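Local coordinates for LpxE (Aquifex aeolicus, PDB 6EBU), which is a membrane-bound lipid A 1-phosphatase of the PAP2 superfamily, probably removing the 1-phosphate of lipid A by hydrolysis, at residues Leu29-Phe34 against Asn95-Leu100; Pro48-Leu53 against Glu59-Leu64; Phe105-Thr110 against Tyr141-Ala146; Ala111-Ile116 against Phe137-Glu142. The protein carries 1 engineered substitution. One frame throughout, in Å; residues are numbered along the deposited sequence.

Contact 1 of 4, residues Leu29-Phe34 against Asn95-Leu100. With BOG (octyl beta-D-glucopyranoside), chain F; BOG (octyl beta-D-glucopyranoside), chain C.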
# COMPACT_ATOMS: atom_id res chain seq x y z
N LEU A 29 20.25 4.17 6.84
CA LEU A 29 19.28 3.89 7.89
C LEU A 29 17.86 3.82 7.34
O LEU A 29 17.04 3.04 7.84
CB LEU A 29 19.37 4.96 8.98
CG LEU A 29 20.64 4.94 9.83
CD1 LEU A 29 20.55 5.97 10.93
CD2 LEU A 29 20.87 3.55 10.40
N LEU A 30 17.55 4.62 6.32
CA LEU A 30 16.25 4.50 5.66
C LEU A 30 16.14 3.18 4.92
O LEU A 30 15.07 2.56 4.90
CB LEU A 30 16.04 5.67 4.71
CG LEU A 30 15.42 6.94 5.30
CD1 LEU A 30 15.31 8.02 4.24
CD2 LEU A 30 14.05 6.61 5.89
N ASP A 31 17.24 2.73 4.30
CA ASP A 31 17.23 1.44 3.61
C ASP A 31 16.92 0.31 4.57
O ASP A 31 16.15 -0.60 4.24
CB ASP A 31 18.58 1.20 2.93
CG ASP A 31 18.83 2.15 1.77
OD1 ASP A 31 17.92 2.91 1.39
OD2 ASP A 31 19.96 2.12 1.22
N VAL A 32 17.52 0.33 5.76
CA VAL A 32 17.28 -0.73 6.73
C VAL A 32 15.86 -0.64 7.27
O VAL A 32 15.14 -1.64 7.35
CB VAL A 32 18.32 -0.66 7.87
CG1 VAL A 32 17.97 -1.67 8.95
CG2 VAL A 32 19.72 -0.92 7.33
N PHE A 33 15.42 0.57 7.65
CA PHE A 33 14.10 0.74 8.23
C PHE A 33 13.01 0.25 7.27
O PHE A 33 12.12 -0.50 7.67
CB PHE A 33 13.85 2.20 8.61
CG PHE A 33 12.43 2.49 9.00
CD1 PHE A 33 11.99 2.26 10.30
CD2 PHE A 33 11.52 2.97 8.07
CE1 PHE A 33 10.68 2.52 10.66
CE2 PHE A 33 10.21 3.23 8.42
CZ PHE A 33 9.79 3.00 9.72
N PHE A 34 13.07 0.69 6.01
CA PHE A 34 12.02 0.33 5.07
C PHE A 34 12.10 -1.13 4.65
O PHE A 34 11.08 -1.73 4.32
CB PHE A 34 12.08 1.25 3.85
CG PHE A 34 11.44 2.59 4.07
CD1 PHE A 34 10.19 2.68 4.65
CD2 PHE A 34 12.11 3.75 3.73
CE1 PHE A 34 9.60 3.91 4.87
CE2 PHE A 34 11.52 4.99 3.94
CZ PHE A 34 10.27 5.07 4.51
N ASN A 95 16.98 3.43 -7.77
CA ASN A 95 17.46 2.82 -6.54
C ASN A 95 16.45 1.77 -6.08
O ASN A 95 15.35 2.12 -5.63
CB ASN A 95 17.70 3.88 -5.47
CG ASN A 95 18.75 4.89 -5.89
OD1 ASN A 95 19.94 4.57 -5.95
ND2 ASN A 95 18.32 6.11 -6.18
N LEU A 96 16.82 0.50 -6.20
CA LEU A 96 15.91 -0.62 -5.98
C LEU A 96 16.27 -1.33 -4.69
O LEU A 96 17.43 -1.69 -4.47
CB LEU A 96 15.99 -1.61 -7.15
CG LEU A 96 14.85 -1.63 -8.17
CD1 LEU A 96 14.95 -2.89 -9.02
CD2 LEU A 96 13.51 -1.56 -7.47
N LEU A 97 15.26 -1.56 -3.85
CA LEU A 97 15.42 -2.40 -2.66
C LEU A 97 14.88 -3.80 -2.86
O LEU A 97 15.36 -4.73 -2.19
CB LEU A 97 14.74 -1.75 -1.45
CG LEU A 97 15.46 -0.55 -0.84
CD1 LEU A 97 14.57 0.13 0.18
CD2 LEU A 97 16.77 -0.98 -0.20
N PHE A 98 13.91 -3.99 -3.75
CA PHE A 98 13.33 -5.29 -4.04
C PHE A 98 13.29 -5.51 -5.54
O PHE A 98 12.99 -4.58 -6.30
CB PHE A 98 11.91 -5.42 -3.46
CG PHE A 98 11.77 -4.90 -2.06
CD1 PHE A 98 12.50 -5.45 -1.02
CD2 PHE A 98 10.90 -3.85 -1.78
CE1 PHE A 98 12.36 -4.96 0.27
CE2 PHE A 98 10.76 -3.37 -0.49
CZ PHE A 98 11.49 -3.92 0.54
N PRO A 99 13.60 -6.73 -6.01
CA PRO A 99 13.63 -7.01 -7.47
C PRO A 99 12.23 -7.21 -8.05
O PRO A 99 11.81 -8.33 -8.39
CB PRO A 99 14.49 -8.27 -7.55
CG PRO A 99 15.03 -8.51 -6.15
CD PRO A 99 14.05 -7.88 -5.23
N LEU A 100 11.49 -6.12 -8.19
CA LEU A 100 10.16 -6.14 -8.79
C LEU A 100 10.18 -5.30 -10.06
O LEU A 100 10.83 -4.26 -10.11
CB LEU A 100 9.11 -5.61 -7.81
CG LEU A 100 9.01 -6.36 -6.48
CD1 LEU A 100 7.94 -5.74 -5.59
CD2 LEU A 100 8.74 -7.83 -6.72
O1 BOG F . 3.98 -8.39 -3.37
C1' BOG F . 3.84 -7.91 -2.04
C2' BOG F . 5.05 -8.39 -1.19
C3' BOG F . 5.32 -7.37 -0.05
C4' BOG F . 6.82 -6.98 -0.03
C5' BOG F . 7.33 -6.76 -1.48
C6' BOG F . 8.87 -6.74 -1.50
C7' BOG F . 9.41 -8.16 -1.45
C8' BOG F . 9.05 -8.89 -2.74
O1 BOG C . 12.18 6.68 9.45
C1' BOG C . 13.43 6.05 9.71
C2' BOG C . 14.52 7.12 9.97
C3' BOG C . 15.86 6.42 10.34
C4' BOG C . 16.56 7.21 11.48
C5' BOG C . 15.51 7.68 12.51
C6' BOG C . 16.15 7.85 13.90
C7' BOG C . 15.19 8.64 14.79
C8' BOG C . 15.79 8.79 16.20
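Asp31 and Leu97 make the apolar part of the contact between helix 28-37 and the loop that runs from helix 87-90 to helix 108-121. The CD2 methyl of Leu97 comes up to CB of Asp31 at 4.2 Å, touching the root of the acid and not its carboxylate. That carboxylate is engaged elsewhere, with OD1 hydrogen-bonded to Tyr145 OH on helix 126-145. Second, a ring rim meets a carbonyl: CG of Phe98 beside the backbone N (chi1 -44°) brings the ring end nearer helix 28-37, with Phe34 O near its plane, 4.4 Å from Phe98 CZ.

The side chain of Leu97 covers one face of the Phe98 ring, with CB 4.1 Å above the centre. Over the opposite face, displaced toward the rim, lies the octyl chain of a glucoside, whose C6' comes within 3.5 Å of Phe98 CG. With an alanine here, that alkyl chain would probably lose the flat surface it rests on, and Leu97 CB would lose its aromatic neighbour.

Just beyond, Pro99 centres an inverse gamma turn closed by Leu100 N to Phe98 O (2.9 Å). Leu100 packs on Arg143, so this loop borders the sulfate-occupied pocket of the PAP2 fold.

Contact 2 of 4, residues Pro48-Leu53 against Glu59-Leu64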
# COMPACT_ATOMS: atom_id res chain seq x y z
N PRO A 48 -1.93 -13.23 11.27
CA PRO A 48 -1.69 -12.78 12.65
C PRO A 48 -2.65 -11.70 13.11
O PRO A 48 -3.10 -11.72 14.27
CB PRO A 48 -0.24 -12.28 12.60
CG PRO A 48 0.38 -13.05 11.49
CD PRO A 48 -0.70 -13.20 10.46
N LEU A 49 -2.99 -10.75 12.24
CA LEU A 49 -3.87 -9.65 12.63
C LEU A 49 -5.29 -10.14 12.89
O LEU A 49 -5.92 -9.76 13.88
CB LEU A 49 -3.86 -8.57 11.55
CG LEU A 49 -4.94 -7.49 11.65
CD1 LEU A 49 -4.72 -6.63 12.89
CD2 LEU A 49 -4.97 -6.64 10.40
N LEU A 50 -5.81 -10.99 12.00
CA LEU A 50 -7.19 -11.46 12.14
C LEU A 50 -7.37 -12.25 13.43
O LEU A 50 -8.41 -12.16 14.09
CB LEU A 50 -7.59 -12.29 10.93
CG LEU A 50 -8.00 -11.50 9.69
CD1 LEU A 50 -8.08 -12.41 8.47
CD2 LEU A 50 -9.32 -10.79 9.92
N ILE A 51 -6.36 -13.04 13.81
CA ILE A 51 -6.45 -13.81 15.04
C ILE A 51 -6.54 -12.89 16.25
O ILE A 51 -7.36 -13.10 17.16
CB ILE A 51 -5.27 -14.79 15.16
CG1 ILE A 51 -5.37 -15.87 14.08
CG2 ILE A 51 -5.22 -15.42 16.55
CD1 ILE A 51 -6.69 -16.60 14.06
N PHE A 52 -5.72 -11.84 16.27
CA PHE A 52 -5.79 -10.89 17.38
C PHE A 52 -7.09 -10.10 17.36
O PHE A 52 -7.62 -9.75 18.42
CB PHE A 52 -4.59 -9.94 17.34
CG PHE A 52 -3.38 -10.48 18.06
CD1 PHE A 52 -2.61 -11.48 17.50
CD2 PHE A 52 -3.02 -9.98 19.31
CE1 PHE A 52 -1.50 -11.98 18.16
CE2 PHE A 52 -1.91 -10.48 19.97
CZ PHE A 52 -1.15 -11.48 19.40
N LEU A 53 -7.63 -9.82 16.17
CA LEU A 53 -8.94 -9.16 16.09
C LEU A 53 -10.03 -10.07 16.64
O LEU A 53 -10.91 -9.61 17.38
CB LEU A 53 -9.25 -8.76 14.66
CG LEU A 53 -8.52 -7.53 14.11
CD1 LEU A 53 -9.03 -7.20 12.72
CD2 LEU A 53 -8.69 -6.34 15.05
N GLU A 59 -15.84 -7.69 16.43
CA GLU A 59 -16.75 -6.96 15.55
C GLU A 59 -16.05 -6.42 14.31
O GLU A 59 -16.72 -6.10 13.32
CB GLU A 59 -17.41 -5.82 16.31
CG GLU A 59 -16.45 -4.77 16.85
CD GLU A 59 -15.94 -5.10 18.24
OE1 GLU A 59 -16.08 -6.26 18.68
OE2 GLU A 59 -15.39 -4.19 18.90
N LYS A 60 -14.72 -6.32 14.33
CA LYS A 60 -13.96 -5.82 13.20
C LYS A 60 -13.49 -6.91 12.25
O LYS A 60 -12.93 -6.59 11.20
CB LYS A 60 -12.74 -5.03 13.70
CG LYS A 60 -12.79 -3.54 13.41
CD LYS A 60 -13.97 -2.87 14.10
CE LYS A 60 -13.91 -1.36 13.93
NZ LYS A 60 -12.68 -0.79 14.55
N VAL A 61 -13.70 -8.18 12.59
CA VAL A 61 -13.18 -9.27 11.77
C VAL A 61 -13.91 -9.33 10.44
O VAL A 61 -13.28 -9.35 9.37
CB VAL A 61 -13.26 -10.60 12.53
CG1 VAL A 61 -12.92 -11.76 11.61
CG2 VAL A 61 -12.34 -10.58 13.74
N LYS A 62 -15.24 -9.36 10.47
CA LYS A 62 -16.01 -9.43 9.23
C LYS A 62 -15.80 -8.21 8.34
O LYS A 62 -15.58 -8.40 7.13
CB LYS A 62 -17.49 -9.65 9.55
N PRO A 63 -15.86 -6.97 8.84
CA PRO A 63 -15.57 -5.83 7.94
C PRO A 63 -14.20 -5.90 7.30
O PRO A 63 -14.06 -5.58 6.12
CB PRO A 63 -15.71 -4.62 8.87
CG PRO A 63 -16.62 -5.07 9.94
CD PRO A 63 -16.29 -6.51 10.17
N LEU A 64 -13.17 -6.30 8.06
CA LEU A 64 -11.83 -6.35 7.49
C LEU A 64 -11.71 -7.44 6.44
O LEU A 64 -11.09 -7.23 5.39
CB LEU A 64 -10.79 -6.55 8.59
CG LEU A 64 -9.35 -6.57 8.06
CD1 LEU A 64 -8.99 -5.23 7.43
CD2 LEU A 64 -8.37 -6.94 9.16
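The ammonium nitrogen of Lys60, a residue whose CB lies 4.4 Å from Leu53 CD1, is gripped by several groups: a salt bridge to Glu124 OE2, a hydrogen bond to His122 O and a weak one to Val119 O. These partners lie at and just beyond the end of helix 108-121, so the polar end of Lys60 leads away from helix 46-56 while its aliphatic root stays against Leu53. The two segments form the turn end of an alpha-alpha hairpin made by helices 46-56 and 61-82, both largely within predicted transmembrane spans.

Between the helices the side chains meet by aliphatic contacts. Leu64 is the hub, with CG anti to the backbone N (chi1 -179°), a torsion that carries one branch, CD2, into a cluster of leucine methyls. Leu53 CD1 meets Leu64 CD2 at 3.6 Å, the two side chains crossing at about a right angle. Leu49 CD2 touches Leu64 CD2 at the same 3.6 Å, and Leu50 CD2 approaches it to 4.0 Å, both more obliquely. Leu120 of helix 108-121 packs on Leu49 and Leu53. Nearer the turn Val61 divides its branches: CG1 rests 4.1 Å from Leu50 CD2, and CG2 nestles against Leu53 CB at 3.7 Å.

Contact 3 of 4, residues Phe105-Thr110 against Tyr141-Ala146. With BOG (octyl beta-D-glucopyranoside), chain F; BOG (octyl beta-D-glucopyranoside), chain D; SO4 (sulfate ion), chain B.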
# COMPACT_ATOMS: atom_id res chain seq x y z
N PHE A 105 0.67 -0.86 -11.48
CA PHE A 105 -0.54 -0.13 -11.16
C PHE A 105 -1.64 -1.09 -10.75
O PHE A 105 -1.99 -1.99 -11.53
CB PHE A 105 -0.99 0.70 -12.35
CG PHE A 105 -2.20 1.56 -12.09
CD1 PHE A 105 -2.06 2.81 -11.52
CD2 PHE A 105 -3.47 1.11 -12.42
CE1 PHE A 105 -3.17 3.60 -11.28
CE2 PHE A 105 -4.58 1.89 -12.18
CZ PHE A 105 -4.43 3.14 -11.61
N PRO A 106 -2.22 -0.96 -9.54
CA PRO A 106 -1.78 -0.06 -8.48
C PRO A 106 -0.94 -0.79 -7.43
O PRO A 106 -0.54 -1.93 -7.67
CB PRO A 106 -3.09 0.44 -7.89
CG PRO A 106 -4.00 -0.76 -8.02
CD PRO A 106 -3.53 -1.56 -9.23
N SER A 107 -0.69 -0.16 -6.29
CA SER A 107 0.11 -0.76 -5.23
C SER A 107 -0.77 -1.60 -4.31
O SER A 107 -1.64 -1.06 -3.61
CB SER A 107 0.84 0.31 -4.42
OG SER A 107 1.46 -0.27 -3.27
N GLY A 108 -0.54 -2.91 -4.29
CA GLY A 108 -1.33 -3.79 -3.44
C GLY A 108 -0.99 -3.65 -1.97
O GLY A 108 -1.87 -3.74 -1.11
N ASP A 109 0.29 -3.44 -1.65
CA ASP A 109 0.68 -3.24 -0.26
C ASP A 109 0.05 -1.97 0.31
O ASP A 109 -0.41 -1.95 1.45
CB ASP A 109 2.20 -3.16 -0.13
CG ASP A 109 2.86 -4.50 -0.29
OD1 ASP A 109 2.14 -5.50 -0.50
OD2 ASP A 109 4.11 -4.55 -0.21
N THR A 110 0.03 -0.90 -0.49
CA THR A 110 -0.60 0.34 -0.04
C THR A 110 -2.10 0.16 0.13
O THR A 110 -2.68 0.64 1.11
CB THR A 110 -0.30 1.46 -1.04
OG1 THR A 110 1.12 1.57 -1.22
CG2 THR A 110 -0.83 2.79 -0.53
N TYR A 141 4.84 5.23 1.26
CA TYR A 141 6.14 5.85 1.05
C TYR A 141 7.22 4.79 0.84
O TYR A 141 8.15 5.00 0.05
CB TYR A 141 6.50 6.75 2.24
CG TYR A 141 7.64 7.70 1.98
CD1 TYR A 141 8.96 7.25 1.99
CD2 TYR A 141 7.41 9.04 1.72
CE1 TYR A 141 10.01 8.11 1.75
CE2 TYR A 141 8.46 9.92 1.48
CZ TYR A 141 9.76 9.44 1.50
OH TYR A 141 10.81 10.30 1.26
N GLU A 142 7.10 3.65 1.53
CA GLU A 142 8.12 2.61 1.40
C GLU A 142 8.17 2.05 -0.02
O GLU A 142 9.25 1.77 -0.54
CB GLU A 142 7.84 1.50 2.42
CG GLU A 142 8.67 0.25 2.22
CD GLU A 142 7.85 -0.91 1.70
OE1 GLU A 142 8.17 -1.43 0.62
OE2 GLU A 142 6.87 -1.28 2.37
N ARG A 143 7.01 1.89 -0.66
CA ARG A 143 6.99 1.34 -2.01
C ARG A 143 7.73 2.24 -2.98
O ARG A 143 8.45 1.76 -3.87
CB ARG A 143 5.54 1.13 -2.47
CG ARG A 143 4.70 0.26 -1.55
CD ARG A 143 5.45 -0.99 -1.12
NE ARG A 143 5.33 -2.07 -2.10
CZ ARG A 143 6.18 -3.09 -2.19
NH1 ARG A 143 7.21 -3.17 -1.37
NH2 ARG A 143 5.98 -4.02 -3.11
N ILE A 144 7.58 3.56 -2.84
CA ILE A 144 8.29 4.49 -3.72
C ILE A 144 9.77 4.52 -3.36
O ILE A 144 10.63 4.52 -4.25
CB ILE A 144 7.65 5.89 -3.64
CG1 ILE A 144 6.14 5.79 -3.79
CG2 ILE A 144 8.24 6.80 -4.71
CD1 ILE A 144 5.43 7.11 -3.61
N TYR A 145 10.09 4.56 -2.07
CA TYR A 145 11.49 4.57 -1.65
C TYR A 145 12.22 3.31 -2.12
O TYR A 145 13.40 3.38 -2.46
CB TYR A 145 11.59 4.71 -0.13
CG TYR A 145 13.02 4.83 0.36
CD1 TYR A 145 13.63 6.08 0.46
CD2 TYR A 145 13.75 3.71 0.70
CE1 TYR A 145 14.94 6.19 0.90
CE2 TYR A 145 15.05 3.81 1.14
CZ TYR A 145 15.65 5.06 1.24
OH TYR A 145 16.95 5.17 1.67
N ALA A 146 11.53 2.17 -2.13
CA ALA A 146 12.14 0.93 -2.61
C ALA A 146 12.33 0.91 -4.12
O ALA A 146 13.00 0.01 -4.62
CB ALA A 146 11.29 -0.26 -2.18
O1 BOG F . 3.98 -8.39 -3.37
C1' BOG F . 3.84 -7.91 -2.04
C2' BOG F . 5.05 -8.39 -1.19
C3' BOG F . 5.32 -7.37 -0.05
C4' BOG F . 6.82 -6.98 -0.03
C5' BOG F . 7.33 -6.76 -1.48
C6' BOG F . 8.87 -6.74 -1.50
C7' BOG F . 9.41 -8.16 -1.45
C8' BOG F . 9.05 -8.89 -2.74
O1 BOG D . -4.67 9.60 -0.71
C1' BOG D . -3.61 9.54 0.25
C2' BOG D . -2.37 8.89 -0.40
C3' BOG D . -1.27 8.63 0.69
C4' BOG D . -0.09 7.86 0.04
C5' BOG D . 1.20 8.12 0.85
C6' BOG D . 2.42 8.02 -0.09
C7' BOG D . 3.27 9.29 0.05
C8' BOG D . 4.64 9.06 -0.60
S SO4 B . 2.63 -4.61 -4.79
O1 SO4 B . 3.12 -3.57 -3.88
O2 SO4 B . 3.77 -5.25 -5.44
O3 SO4 B . 1.77 -3.99 -5.80
O4 SO4 B . 1.87 -5.60 -4.03
O HOH W 1 5.40 -3.35 1.89
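Ser107, at the N-cap of helix 108-121, and Arg143, near the end of helix 126-145, mark the closest backbone approach, with CA atoms 7.9 Å apart. The side chain of Arg143 fills that interval. Its CG passes Ser107 OG and Thr110 OG1, two hydroxyls hydrogen-bonded to each other at 2.8 Å. Bends at chi2 and chi3 fold the chain so that the guanidinium lies beneath Asp109. OD2 of Asp109 stands 3.2 Å above Arg143 CZ, over the middle of the flat group; this is a salt bridge of charge alone, since no N-H points at the oxygen. The guanidinium edges bond directionally. In its plane, NH1 reaches the syn lone pair of Glu142 OE1 at 2.8 Å; sulfate O1, at the edge and near the plane, takes bent bonds from NE at 3.2 Å and NH2 at 3.0 Å. A water bridges Asp109 OD2 and Glu142 OE2.

Gly108 N, in the first turn of its helix, binds sulfate O3 almost straight (3.0 Å, 172°). Lys79, Arg86 and His149 complete the anion site. With Arg143 they are spaced as in the PAP2 signature, where the position of Asp109 is normally a histidine, and the sulfate is consistent with a phosphate site. A leucine in place of Arg143 would probably leave Glu142 without its charged mate and sulfate O1 without the NE and NH2 donors.

Around this buried site, Ser107 is joined through its backbone to Asp153 of helix 151-170, Ile144 packs on Val154 of that helix, and Tyr141 and Ile144 lie against Ile22 of helix 13-24.

Contact 4 of 4, residues Ala111-Ile116 against Phe137-Glu142. With BOG (octyl beta-D-glucopyranoside), chain D.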
# COMPACT_ATOMS: atom_id res chain seq x y z
N ALA A 111 -2.75 -0.54 -0.81
CA ALA A 111 -4.19 -0.75 -0.72
C ALA A 111 -4.56 -1.55 0.52
O ALA A 111 -5.51 -1.21 1.24
CB ALA A 111 -4.69 -1.45 -1.99
N MET A 112 -3.81 -2.63 0.80
CA MET A 112 -4.08 -3.42 1.99
C MET A 112 -3.84 -2.61 3.26
O MET A 112 -4.65 -2.66 4.20
CB MET A 112 -3.21 -4.68 1.99
CG MET A 112 -3.48 -5.63 3.16
SD MET A 112 -2.08 -6.68 3.59
CE MET A 112 -1.03 -5.50 4.45
N ALA A 113 -2.74 -1.85 3.30
CA ALA A 113 -2.42 -1.08 4.50
C ALA A 113 -3.48 -0.02 4.78
O ALA A 113 -3.87 0.19 5.93
CB ALA A 113 -1.04 -0.44 4.35
N PHE A 114 -3.96 0.66 3.73
CA PHE A 114 -5.03 1.64 3.93
C PHE A 114 -6.37 0.97 4.18
O PHE A 114 -7.23 1.56 4.84
CB PHE A 114 -5.11 2.58 2.72
CG PHE A 114 -4.17 3.75 2.81
CD1 PHE A 114 -2.86 3.63 2.38
CD2 PHE A 114 -4.59 4.95 3.34
CE1 PHE A 114 -1.98 4.70 2.46
CE2 PHE A 114 -3.72 6.03 3.43
CZ PHE A 114 -2.42 5.90 2.99
N THR A 115 -6.56 -0.26 3.69
CA THR A 115 -7.74 -1.03 4.06
C THR A 115 -7.72 -1.38 5.54
O THR A 115 -8.74 -1.24 6.23
CB THR A 115 -7.82 -2.30 3.21
OG1 THR A 115 -7.80 -1.96 1.82
CG2 THR A 115 -9.09 -3.05 3.52
N ILE A 116 -6.57 -1.83 6.03
CA ILE A 116 -6.43 -2.12 7.45
C ILE A 116 -6.67 -0.87 8.28
O ILE A 116 -7.44 -0.88 9.25
CB ILE A 116 -5.03 -2.72 7.73
CG1 ILE A 116 -4.90 -4.09 7.06
CG2 ILE A 116 -4.76 -2.80 9.22
CD1 ILE A 116 -3.49 -4.65 7.06
N PHE A 137 0.59 5.29 5.62
CA PHE A 137 1.38 6.26 4.86
C PHE A 137 2.80 5.75 4.65
O PHE A 137 3.35 5.89 3.55
CB PHE A 137 1.39 7.61 5.58
CG PHE A 137 2.50 8.52 5.13
CD1 PHE A 137 2.35 9.29 3.98
CD2 PHE A 137 3.68 8.61 5.84
CE1 PHE A 137 3.37 10.13 3.56
CE2 PHE A 137 4.70 9.44 5.42
CZ PHE A 137 4.55 10.20 4.28
N LEU A 138 3.41 5.18 5.69
CA LEU A 138 4.78 4.70 5.57
C LEU A 138 4.90 3.54 4.59
O LEU A 138 5.91 3.42 3.90
CB LEU A 138 5.32 4.29 6.95
CG LEU A 138 5.65 5.44 7.90
CD1 LEU A 138 6.10 4.92 9.25
CD2 LEU A 138 6.72 6.35 7.29
N ILE A 139 3.88 2.68 4.52
CA ILE A 139 3.88 1.62 3.51
C ILE A 139 3.87 2.23 2.11
O ILE A 139 4.68 1.86 1.25
CB ILE A 139 2.69 0.67 3.72
CG1 ILE A 139 2.87 -0.15 4.99
CG2 ILE A 139 2.53 -0.25 2.52
CD1 ILE A 139 4.10 -1.03 4.96
N GLY A 140 2.97 3.18 1.88
CA GLY A 140 2.94 3.86 0.59
C GLY A 140 4.25 4.55 0.27
O GLY A 140 4.75 4.46 -0.86
N TYR A 141 4.84 5.23 1.26
CA TYR A 141 6.14 5.85 1.05
C TYR A 141 7.22 4.79 0.84
O TYR A 141 8.15 5.00 0.05
CB TYR A 141 6.50 6.75 2.24
CG TYR A 141 7.64 7.70 1.98
CD1 TYR A 141 8.96 7.25 1.99
CD2 TYR A 141 7.41 9.04 1.72
CE1 TYR A 141 10.01 8.11 1.75
CE2 TYR A 141 8.46 9.92 1.48
CZ TYR A 141 9.76 9.44 1.50
OH TYR A 141 10.81 10.30 1.26
N GLU A 142 7.10 3.65 1.53
CA GLU A 142 8.12 2.61 1.40
C GLU A 142 8.17 2.05 -0.02
O GLU A 142 9.25 1.77 -0.54
CB GLU A 142 7.84 1.50 2.42
CG GLU A 142 8.67 0.25 2.22
CD GLU A 142 7.85 -0.91 1.70
OE1 GLU A 142 8.17 -1.43 0.62
OE2 GLU A 142 6.87 -1.28 2.37
O1 BOG D . -4.67 9.60 -0.71
C1' BOG D . -3.61 9.54 0.25
C2' BOG D . -2.37 8.89 -0.40
C3' BOG D . -1.27 8.63 0.69
C4' BOG D . -0.09 7.86 0.04
C5' BOG D . 1.20 8.12 0.85
C6' BOG D . 2.42 8.02 -0.09
C7' BOG D . 3.27 9.29 0.05
C8' BOG D . 4.64 9.06 -0.60
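Ala113 and Ile139 provide the aliphatic contact. The single methyl of Ala113 points at the branch point of Ile139, 3.9 Å from its CB, and touches CG1 and CG2 about equally, at 4.0 Å each. The small residue lets the backbones come near, with CA atoms of this pair 6.9 Å apart.

The aromatic contact lies beside it. Phe114 has CG next to the backbone N (chi1 -86°), which swings the ring across to helix 126-145, where CZ comes 4.0 Å from the backbone N of Phe137. Here a ring meets the main chain rather than another ring. Both pairs belong to the alpha-alpha hairpin of helices 108-121 and 126-145, the central one of this all-helical PAP2 fold, with Phe37 of helix 28-37 also packing on Ile139.

A third set of contacts is with the octyl chain of a bound glucoside lying against both helices. C3' meets Phe114 CZ at 3.8 Å, and further along C5' lies 3.5 Å from Phe137 CD1. Phe137 points away from helix 108-121, and CG anti to the backbone N (162°) lays its ring against the alkyl chain. At Gly140, which has no side chain to intervene, the alkyl chain approaches the helix backbone itself, C6' to Gly140 C at 3.9 Å.

How the contacts relate
Contacts 3 and 4 are the buried core, their centres 8 Å apart on the same two helices, 108-121 and 126-145. Contact 3 is charged and holds the anion; contact 4, further along the pair, is apolar, with Thr110 OG1 lying against Gly140 CA where they meet. Contacts 1 and 2 are only partly buried, further from the centre of the chain, their nearest atoms about 17 Å apart. Contact 1 borders contact 3 through polar links, Asp31 OD1 to Tyr145 OH and Leu97 N to Ala146 O, both probable hydrogen bonds. Contact 2, nested in sequence within the loop closed by contact 1, meets contact 4 purely by packing, Leu49 and Leu64 on Ile116.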